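Local coordinates for actin-binding protein (Saccharomyces cerevisiae, PDB 1JO8), which binds actin filaments and recruits and activates the ARP2/3 complex, its SH3 domain, the part given here, binding partners such as ARK1, PRK1 and SRV2, at residues F30-D33 / D34-L37. Sequence-based numbering, arbitrary orientation. Where two conformers were deposited one is given.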
loop_
_atom_site.group_PDB
_atom_site.type_symbol
_atom_site.label_atom_id
_atom_site.label_comp_id
_atom_site.label_asym_id
_atom_site.label_seq_id
_atom_site.Cartn_x
_atom_site.Cartn_y
_atom_site.Cartn_z
ATOM N N PHE A 30 1.305 5.938 8.944
ATOM C CA PHE A 30 0.005 5.599 9.499
ATOM C C PHE A 30 -0.830 6.866 9.625
ATOM O O PHE A 30 -1.168 7.308 10.720
ATOM C CB PHE A 30 0.199 4.894 10.842
ATOM C CG PHE A 30 0.913 3.569 10.710
ATOM C CD1 PHE A 30 0.235 2.419 10.375
ATOM C CD2 PHE A 30 2.266 3.497 10.882
ATOM C CE1 PHE A 30 0.902 1.223 10.252
ATOM C CE2 PHE A 30 2.950 2.278 10.756
ATOM C CZ PHE A 30 2.251 1.153 10.431
ATOM N N VAL A 31 -1.239 7.408 8.491
ATOM C CA VAL A 31 -1.922 8.700 8.476
ATOM C C VAL A 31 -3.360 8.638 8.945
ATOM O O VAL A 31 -3.894 9.655 9.348
ATOM C CB VAL A 31 -1.881 9.364 7.074
ATOM C CG1 VAL A 31 -0.450 9.708 6.686
ATOM C CG2 VAL A 31 -2.531 8.484 6.026
ATOM N N ASP A 32 -3.968 7.462 8.926
ATOM C CA ASP A 32 -5.350 7.266 9.339
ATOM C C ASP A 32 -5.465 5.822 9.823
ATOM O O ASP A 32 -4.556 5.035 9.607
ATOM C CB ASP A 32 -6.265 7.556 8.146
ATOM C CG ASP A 32 -7.715 7.355 8.460
ATOM O OD1 ASP A 32 -8.302 8.249 9.123
ATOM O OD2 ASP A 32 -8.334 6.328 8.065
ATOM N N ASP A 33 -6.578 5.474 10.486
ATOM C CA ASP A 33 -6.797 4.117 10.976
ATOM C C ASP A 33 -7.013 3.137 9.831
ATOM O O ASP A 33 -6.550 2.008 9.874
ATOM C CB ASP A 33 -8.059 4.034 11.853
ATOM C CG ASP A 33 -7.919 4.731 13.171
ATOM O OD1 ASP A 33 -6.796 4.937 13.656
ATOM O OD2 ASP A 33 -8.928 5.079 13.814
ATOM N N ASP A 34 -7.754 3.564 8.814
ATOM C CA ASP A 34 -8.189 2.689 7.725
ATOM C C ASP A 34 -7.439 2.873 6.416
ATOM O O ASP A 34 -7.535 2.034 5.512
ATOM C CB ASP A 34 -9.692 2.903 7.485
ATOM C CG ASP A 34 -10.495 2.623 8.722
ATOM O OD1 ASP A 34 -10.296 1.525 9.276
ATOM O OD2 ASP A 34 -11.289 3.441 9.244
ATOM N N TRP A 35 -6.742 3.989 6.300
ATOM C CA TRP A 35 -6.014 4.320 5.097
ATOM C C TRP A 35 -4.606 4.705 5.503
ATOM O O TRP A 35 -4.431 5.542 6.393
ATOM C CB TRP A 35 -6.676 5.495 4.391
ATOM C CG TRP A 35 -7.982 5.144 3.771
ATOM C CD1 TRP A 35 -9.207 5.160 4.362
ATOM C CD2 TRP A 35 -8.177 4.662 2.445
ATOM N NE1 TRP A 35 -10.162 4.736 3.467
ATOM C CE2 TRP A 35 -9.558 4.436 2.274
ATOM C CE3 TRP A 35 -7.335 4.456 1.360
ATOM C CZ2 TRP A 35 -10.097 3.977 1.063
ATOM C CZ3 TRP A 35 -7.880 4.025 0.168
ATOM C CH2 TRP A 35 -9.239 3.794 0.028
ATOM N N TRP A 36 -3.618 4.100 4.848
ATOM C CA TRP A 36 -2.229 4.379 5.097
ATOM C C TRP A 36 -1.625 4.940 3.829
ATOM O O TRP A 36 -2.162 4.776 2.742
ATOM C CB TRP A 36 -1.459 3.143 5.532
ATOM C CG TRP A 36 -1.939 2.548 6.832
ATOM C CD1 TRP A 36 -2.684 3.172 7.785
ATOM C CD2 TRP A 36 -1.693 1.223 7.324
ATOM N NE1 TRP A 36 -2.911 2.324 8.845
ATOM C CE2 TRP A 36 -2.321 1.121 8.586
ATOM C CE3 TRP A 36 -1.022 0.117 6.828
ATOM C CZ2 TRP A 36 -2.279 -0.031 9.349
ATOM C CZ3 TRP A 36 -0.974 -1.032 7.615
ATOM C CH2 TRP A 36 -1.606 -1.092 8.845
ATOM N N LEU A 37 -0.507 5.619 3.988
ATOM C CA LEU A 37 0.265 6.124 2.882
ATOM C C LEU A 37 1.514 5.245 2.722
ATOM O O LEU A 37 2.139 4.892 3.723
ATOM C CB LEU A 37 0.705 7.527 3.189
ATOM C CG LEU A 37 1.509 8.371 2.229
ATOM C CD1 LEU A 37 0.971 8.481 0.842
ATOM C CD2 LEU A 37 1.861 9.713 2.846
HETATM O O HOH W 1 -8.655 -0.596 9.391
#
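F30 and W36 form an edge-to-face aromatic pair where the chain leaves strand 24-29 and returns in strand 35-40. The two side chains run alongside each other in the same direction, their six-membered rings 4.7 Å apart between centroids and their planes at 76°. The phenyl ring presents its CD1-CE1 edge to one face of the indole: CD1 stands 3.4 Å from CE2 of W36, displaced toward the rim, while CE1 faces CZ2. Although CB of F30 starts away from 34-37, CG lies anti to the carbonyl carbon (chi1 -64°), a torsion that swings the ring back over the indole.

At the turn itself the carboxylate of D32 reaches forward to the backbone amides of D34 and W35, an Asx turn. With its CG anti to the backbone N (chi1 179°), OD2 accepts a hydrogen bond from D34 N at 2.9 Å, approached from above the carboxylate plane, and a weak, bent one from W35 N at 3.3 Å. The Asx turn shapes the chain reversal of the n-Src loop, which in the SH3 fold joins the second and third strands of the barrel; D34 and W36 continue from it into backbone hydrogen bonds with S51 and F49. The same OD2 lies in the plane of the W35 indole, at its CD1 edge. W35 also touches Y9 and P50, consistent with the conserved tryptophan of the SH3 peptide-binding groove.

D32 OD2 also comes within 4.3 Å of D34 OD2, a proximity of like charges that is probably unfavourable, though the two amides bound to D32 OD2 may offset part of it. A water donates to D34 OD1 at 2.7 Å and weakly to D33 O.

Apolar packing continues through V31, whose CG1 sits 4.3 Å from CB of L37 and which also touches L48 of strand 46-50.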